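Putative phytoene/squalene synthase YisP (Bacillus subtilis subsp. subtilis, PDB 3WE9) removes the diphosphate from farnesyl diphosphate to give farnesol, an isoprenoid alcohol that restores biofilm formation when the gene is disrupted. Local coordinates at residues A[261-264]-A[265-268]; A[29-32]-A[33-36]; A[178-181]-A[182-185]. All coordinates share one frame; numbering follows the deposited sequence.

Contact 1: A[261-264]-A[265-268]; sequences ALTE and TEVK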
loop_
_atom_site.group_PDB
_atom_site.type_symbol
_atom_site.label_atom_id
_atom_site.label_comp_id
_atom_site.label_asym_id
_atom_site.label_seq_id
_atom_site.Cartn_x
_atom_site.Cartn_y
_atom_site.Cartn_z
ATOM N N ALA A 261 -6.585 3.873 -11.183
ATOM C CA ALA A 261 -6.525 2.494 -10.722
ATOM C C ALA A 261 -6.543 1.588 -11.946
ATOM O O ALA A 261 -7.086 1.955 -12.989
ATOM C CB ALA A 261 -7.714 2.187 -9.817
ATOM N N LEU A 262 -5.942 0.410 -11.824
ATOM C CA LEU A 262 -5.913 -0.534 -12.935
ATOM C C LEU A 262 -7.274 -1.216 -13.049
ATOM O O LEU A 262 -7.893 -1.548 -12.035
ATOM C CB LEU A 262 -4.833 -1.594 -12.708
ATOM C CG LEU A 262 -3.385 -1.133 -12.505
ATOM C CD1 LEU A 262 -2.533 -2.338 -12.103
ATOM C CD2 LEU A 262 -2.845 -0.482 -13.779
ATOM N N THR A 263 -7.746 -1.412 -14.278
ATOM C CA THR A 263 -9.030 -2.080 -14.487
ATOM C C THR A 263 -8.787 -3.582 -14.377
ATOM O O THR A 263 -7.640 -4.022 -14.383
ATOM C CB THR A 263 -9.597 -1.780 -15.888
ATOM O OG1 THR A 263 -8.705 -2.307 -16.880
ATOM C CG2 THR A 263 -9.752 -0.281 -16.092
ATOM N N GLU A 264 -9.859 -4.364 -14.279
ATOM C CA GLU A 264 -9.717 -5.816 -14.187
ATOM C C GLU A 264 -8.912 -6.298 -15.389
ATOM O O GLU A 264 -8.001 -7.118 -15.259
ATOM C CB GLU A 264 -11.086 -6.507 -14.188
ATOM C CG GLU A 264 -12.028 -6.084 -13.064
ATOM C CD GLU A 264 -13.255 -6.979 -12.963
ATOM O OE1 GLU A 264 -13.928 -7.194 -13.993
ATOM O OE2 GLU A 264 -13.547 -7.468 -11.849
ATOM N N THR A 265 -9.254 -5.772 -16.561
ATOM C CA THR A 265 -8.574 -6.136 -17.796
ATOM C C THR A 265 -7.093 -5.812 -17.700
ATOM O O THR A 265 -6.247 -6.631 -18.061
ATOM C CB THR A 265 -9.173 -5.383 -19.012
ATOM O OG1 THR A 265 -10.563 -5.707 -19.138
ATOM C CG2 THR A 265 -8.457 -5.781 -20.298
ATOM N N GLU A 266 -6.777 -4.619 -17.207
ATOM C CA GLU A 266 -5.385 -4.209 -17.075
ATOM C C GLU A 266 -4.594 -5.096 -16.118
ATOM O O GLU A 266 -3.471 -5.498 -16.427
ATOM C CB GLU A 266 -5.311 -2.745 -16.636
ATOM C CG GLU A 266 -5.576 -1.773 -17.779
ATOM C CD GLU A 266 -5.730 -0.335 -17.326
ATOM O OE1 GLU A 266 -5.603 0.565 -18.182
ATOM O OE2 GLU A 266 -5.985 -0.099 -16.128
ATOM N N VAL A 267 -5.178 -5.402 -14.964
ATOM C CA VAL A 267 -4.506 -6.248 -13.980
ATOM C C VAL A 267 -4.179 -7.593 -14.624
ATOM O O VAL A 267 -3.065 -8.106 -14.507
ATOM C CB VAL A 267 -5.402 -6.486 -12.738
ATOM C CG1 VAL A 267 -4.718 -7.443 -11.774
ATOM C CG2 VAL A 267 -5.703 -5.160 -12.045
ATOM N N LYS A 268 -5.165 -8.149 -15.316
ATOM C CA LYS A 268 -5.005 -9.423 -15.995
ATOM C C LYS A 268 -3.803 -9.405 -16.942
ATOM O O LYS A 268 -2.978 -10.317 -16.922
ATOM C CB LYS A 268 -6.296 -9.746 -16.748
ATOM C CG LYS A 268 -6.334 -11.093 -17.428
ATOM C CD LYS A 268 -7.773 -11.430 -17.772
ATOM C CE LYS A 268 -7.878 -12.509 -18.826
ATOM N NZ LYS A 268 -9.307 -12.826 -19.111
#

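Contact 2: A[29-32]-A[33-36]; sequences CFKA and LSYL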
loop_
_atom_site.group_PDB
_atom_site.type_symbol
_atom_site.label_atom_id
_atom_site.label_comp_id
_atom_site.label_asym_id
_atom_site.label_seq_id
_atom_site.Cartn_x
_atom_site.Cartn_y
_atom_site.Cartn_z
ATOM N N CYS A 29 -4.176 -5.204 -4.792
ATOM C CA CYS A 29 -3.489 -5.902 -3.709
ATOM C C CYS A 29 -4.148 -7.253 -3.450
ATOM O O CYS A 29 -3.463 -8.257 -3.256
ATOM C CB CYS A 29 -3.510 -5.065 -2.425
ATOM S SG CYS A 29 -2.472 -3.574 -2.477
ATOM N N PHE A 30 -5.479 -7.267 -3.451
ATOM C CA PHE A 30 -6.239 -8.488 -3.217
ATOM C C PHE A 30 -5.808 -9.519 -4.245
ATOM O O PHE A 30 -5.637 -10.698 -3.938
ATOM C CB PHE A 30 -7.740 -8.224 -3.361
ATOM C CG PHE A 30 -8.600 -9.422 -3.068
ATOM C CD1 PHE A 30 -8.931 -9.756 -1.756
ATOM C CD2 PHE A 30 -9.071 -10.226 -4.104
ATOM C CE1 PHE A 30 -9.721 -10.874 -1.480
ATOM C CE2 PHE A 30 -9.862 -11.346 -3.839
ATOM C CZ PHE A 30 -10.188 -11.670 -2.523
ATOM N N LYS A 31 -5.634 -9.055 -5.477
ATOM C CA LYS A 31 -5.222 -9.920 -6.568
ATOM C C LYS A 31 -3.814 -10.460 -6.316
ATOM O O LYS A 31 -3.539 -11.639 -6.541
ATOM C CB LYS A 31 -5.255 -9.144 -7.887
ATOM C CG LYS A 31 -4.913 -9.983 -9.100
ATOM C CD LYS A 31 -5.884 -11.140 -9.244
ATOM C CE LYS A 31 -5.482 -12.064 -10.376
ATOM N NZ LYS A 31 -6.366 -13.264 -10.428
ATOM N N ALA A 32 -2.924 -9.591 -5.850
ATOM C CA ALA A 32 -1.548 -9.988 -5.566
ATOM C C ALA A 32 -1.509 -11.020 -4.439
ATOM O O ALA A 32 -0.742 -11.983 -4.489
ATOM C CB ALA A 32 -0.720 -8.766 -5.178
ATOM N N LEU A 33 -2.345 -10.811 -3.428
ATOM C CA LEU A 33 -2.416 -11.708 -2.280
ATOM C C LEU A 33 -3.023 -13.069 -2.606
ATOM O O LEU A 33 -2.773 -14.049 -1.901
ATOM C CB LEU A 33 -3.236 -11.057 -1.164
ATOM C CG LEU A 33 -2.660 -9.811 -0.483
ATOM C CD1 LEU A 33 -3.693 -9.242 0.484
ATOM C CD2 LEU A 33 -1.374 -10.161 0.243
ATOM N N SER A 34 -3.813 -13.127 -3.676
ATOM C CA SER A 34 -4.471 -14.371 -4.062
ATOM C C SER A 34 -3.491 -15.507 -4.336
ATOM O O SER A 34 -3.859 -16.678 -4.269
ATOM C CB SER A 34 -5.360 -14.145 -5.295
ATOM O OG SER A 34 -4.580 -13.927 -6.460
ATOM N N TYR A 35 -2.241 -15.160 -4.633
ATOM C CA TYR A 35 -1.219 -16.160 -4.928
ATOM C C TYR A 35 -0.653 -16.859 -3.696
ATOM O O TYR A 35 0.061 -17.855 -3.816
ATOM C CB TYR A 35 -0.085 -15.521 -5.730
ATOM C CG TYR A 35 -0.549 -14.990 -7.064
ATOM C CD1 TYR A 35 -0.980 -15.856 -8.067
ATOM C CD2 TYR A 35 -0.587 -13.619 -7.315
ATOM C CE1 TYR A 35 -1.436 -15.369 -9.291
ATOM C CE2 TYR A 35 -1.043 -13.120 -8.532
ATOM C CZ TYR A 35 -1.464 -14.001 -9.515
ATOM O OH TYR A 35 -1.907 -13.516 -10.724
ATOM N N LEU A 36 -0.964 -16.340 -2.515
ATOM C CA LEU A 36 -0.488 -16.951 -1.278
ATOM C C LEU A 36 -1.333 -18.173 -0.917
ATOM O O LEU A 36 -2.496 -18.274 -1.316
ATOM C CB LEU A 36 -0.580 -15.951 -0.121
ATOM C CG LEU A 36 0.350 -14.733 -0.089
ATOM C CD1 LEU A 36 -0.141 -13.754 0.970
ATOM C CD2 LEU A 36 1.774 -15.176 0.203
#

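Contact 3: A[178-181]-A[182-185]; sequences PRQV and MQQF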
loop_
_atom_site.group_PDB
_atom_site.type_symbol
_atom_site.label_atom_id
_atom_site.label_comp_id
_atom_site.label_asym_id
_atom_site.label_seq_id
_atom_site.Cartn_x
_atom_site.Cartn_y
_atom_site.Cartn_z
ATOM N N PRO A 178 4.564 17.918 -0.818
ATOM C CA PRO A 178 5.600 18.708 -0.144
ATOM C C PRO A 178 5.786 20.103 -0.730
ATOM O O PRO A 178 6.159 20.258 -1.892
ATOM C CB PRO A 178 6.847 17.843 -0.299
ATOM C CG PRO A 178 6.301 16.462 -0.414
ATOM C CD PRO A 178 5.134 16.664 -1.336
ATOM N N ARG A 179 5.531 21.119 0.089
ATOM C CA ARG A 179 5.667 22.498 -0.357
ATOM C C ARG A 179 7.085 22.845 -0.803
ATOM O O ARG A 179 7.273 23.698 -1.677
ATOM C CB ARG A 179 5.190 23.456 0.743
ATOM C CG ARG A 179 3.712 23.851 0.624
ATOM C CD ARG A 179 2.786 22.647 0.410
ATOM N NE ARG A 179 1.394 23.068 0.267
ATOM C CZ ARG A 179 0.368 22.244 0.081
ATOM N NH1 ARG A 179 0.556 20.924 0.009
ATOM N NH2 ARG A 179 -0.859 22.742 -0.025
ATOM N N GLN A 180 8.085 22.198 -0.212
ATOM C CA GLN A 180 9.467 22.464 -0.606
ATOM C C GLN A 180 9.740 21.888 -1.992
ATOM O O GLN A 180 10.547 22.427 -2.746
ATOM C CB GLN A 180 10.456 21.870 0.403
ATOM C CG GLN A 180 10.569 22.657 1.698
ATOM C CD GLN A 180 10.891 24.115 1.452
ATOM O OE1 GLN A 180 11.931 24.447 0.875
ATOM N NE2 GLN A 180 9.996 24.999 1.877
ATOM N N VAL A 181 9.072 20.790 -2.325
ATOM C CA VAL A 181 9.248 20.192 -3.644
ATOM C C VAL A 181 8.516 21.085 -4.655
ATOM O O VAL A 181 9.030 21.363 -5.736
ATOM C CB VAL A 181 8.681 18.747 -3.696
ATOM C CG1 VAL A 181 8.762 18.205 -5.121
ATOM C CG2 VAL A 181 9.481 17.839 -2.760
ATOM N N MET A 182 7.324 21.545 -4.293
ATOM C CA MET A 182 6.577 22.431 -5.173
ATOM C C MET A 182 7.419 23.666 -5.487
ATOM O O MET A 182 7.521 24.085 -6.642
ATOM C CB MET A 182 5.270 22.871 -4.512
ATOM C CG MET A 182 4.176 21.817 -4.500
ATOM S SD MET A 182 2.874 22.231 -3.331
ATOM C CE MET A 182 2.192 23.750 -4.045
ATOM N N GLN A 183 8.031 24.231 -4.451
ATOM C CA GLN A 183 8.851 25.433 -4.595
ATOM C C GLN A 183 10.042 25.229 -5.520
ATOM O O GLN A 183 10.441 26.143 -6.234
ATOM C CB GLN A 183 9.342 25.905 -3.220
ATOM C CG GLN A 183 10.136 27.213 -3.263
ATOM C CD GLN A 183 10.518 27.722 -1.877
ATOM O OE1 GLN A 183 11.191 27.032 -1.110
ATOM N NE2 GLN A 183 10.085 28.936 -1.554
ATOM N N GLN A 184 10.609 24.028 -5.486
ATOM C CA GLN A 184 11.746 23.660 -6.322
ATOM C C GLN A 184 11.434 23.885 -7.797
ATOM O O GLN A 184 12.276 24.360 -8.557
ATOM C CB GLN A 184 12.063 22.167 -6.158
ATOM C CG GLN A 184 13.047 21.779 -5.080
ATOM C CD GLN A 184 13.035 20.281 -4.802
ATOM O OE1 GLN A 184 12.862 19.461 -5.709
ATOM N NE2 GLN A 184 13.221 19.918 -3.543
ATOM N N PHE A 185 10.218 23.511 -8.188
ATOM C CA PHE A 185 9.787 23.590 -9.575
ATOM C C PHE A 185 8.852 24.744 -9.934
ATOM O O PHE A 185 8.420 24.853 -11.077
ATOM C CB PHE A 185 9.152 22.246 -9.961
ATOM C CG PHE A 185 10.049 21.065 -9.695
ATOM C CD1 PHE A 185 11.285 20.956 -10.339
ATOM C CD2 PHE A 185 9.686 20.091 -8.767
ATOM C CE1 PHE A 185 12.151 19.892 -10.053
ATOM C CE2 PHE A 185 10.541 19.023 -8.472
ATOM C CZ PHE A 185 11.780 18.924 -9.119
#

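Contact 1: A[261-264]-A[265-268]
The carboxylate of E266 turns OE2 back toward L262 and T263: the backbone N of T263 donates to the anti side of OE2, 30° out of the carboxylate plane, while CA of L262 lies against the same oxygen. The return bond runs from the backbone N of E266 to OG1 of T263, and the two together make a capping box at the start of helix 264-271. T263 suits the N-cap because its hydroxyl, held close to both its own backbone N and its own C (chi1 63°), can accept the first-turn N-H of E266; OG1 lies 3.0 Å from N of E266. Glutamate suits the third position of the helix, since its chain, extended beyond CG, is long enough to reach back, with OE2 2.9 Å from N of T263. OE2 also forms a salt bridge with K247 of helix 228-250, and NZ of the same lysine hydrogen-bonds to O of A261, so the cap is tied to helix 228-250. Regular helical bonding begins at once, N of V267 donating to O of T263 and N of K268 to O of E264. A hydrophobic staple flanks the capping box: L262, just before the cap, and V267 meet each other and supply apolar branches that pack on L240 of helix 228-250, L262 touching V244 as well. In the staple, CG2 of V267 sits 3.7 Å from CB of L262 and 3.2 Å from the carbonyl O of T263.

Contact 2: A[29-32]-A[33-36]
Between C29 and L36 the last turn of helix 27-33 runs out into a type I beta turn from L33 to L36: N of L33 still donates to O of C29 in helical fashion, at 2.8 Å, whereas the bond from N of S34 to O of F30 is already weak. S34 bridges the change. Its hydroxyl donates to O of K31, a short 2.5 Å between OG and that oxygen, and its backbone N reaches the same carbonyl from above the carbonyl plane. Serine suits the place because OG, set between its own backbone N and carbonyl carbon (chi1 71°), can fold back onto the preceding turn. The same OG lies over the centre of the Y35 ring, 4.0 Å above its plane. At the edge of that ring CD2 meets O of A32, 3.3 Å away, and the hydroxyl OH stands 3.9 Å from CE of K31, whose chain bends at chi2 to run by the phenol. L33 lays its branched CG on O of C29, and the side chain also packs on S44 and L48 of helix 38-54. A32, small enough to pack closely, faces A236 of helix 228-250. The chemistry implies that two of the carbonyls here find partners: O of K31 takes two donors from S34, and O of A32 accepts from the hydroxyl of T233.

Contact 3: A[178-181]-A[182-185]
M182 and Q183 donate their backbone N-H groups to the carbonyls of P178 and R179, with N of M182 3.0 Å from O of P178 and N of Q183 2.9 Å from O of R179; these are the first firm bonds of helix 179-185. The bonding then slackens. N of Q184 is 3.2 Å from O of Q180, and the bond from N of F185 to O of V181 is weak at 3.5 Å. P178 occupies the N-cap position, where proline offers no side-chain acceptor for a capping bond, and its carbonyl O takes the N-H of M182. The charge of R179 is met outside: NE makes a salt bridge with E189, and NH1 bonds to the carbonyls of I177 and K174. M182 runs alongside R179 in the same direction and brings its sulfur over one face of the guanidinium, SD lying 4.0 Å from NE of R179. Unbranched, flexible methionine fits here: chi2 of 164° keeps its chain extended as far as SD, which carries the sulfur alongside the arginine, with CG near the carbonyl of P178. Farther along the helix, V181 and F185 lie side by side, CG1 of the valine 3.9 Å from CE2 of the ring, while CB of Q184 sits over the centre of one ring face. The helix is wedged among its neighbours: P178 and V181 rest on helix 118-140, R179 and M182 both meet L192 of helix 189-194, and F185 lies on M203 and T204 of helix 199-221.

How the contacts relate
Contacts 1 and 2 are neighbours in space although far apart in sequence: their centres are about 14 Å apart, and CG1 of V267 packs 3.7 Å from CG of K31. The start of helix 264-271 and the end of helix 27-33 both pack against helix 228-250 within the all-helical fold. Contact 3 is remote, its centre about 32 Å from that of contact 1 and about 36 Å from that of contact 2, lying across the chain's centre from the latter. A bound triethylene glycol, probably from the crystallisation liquor, comes about 4 Å from the side chain of C29 in contact 2.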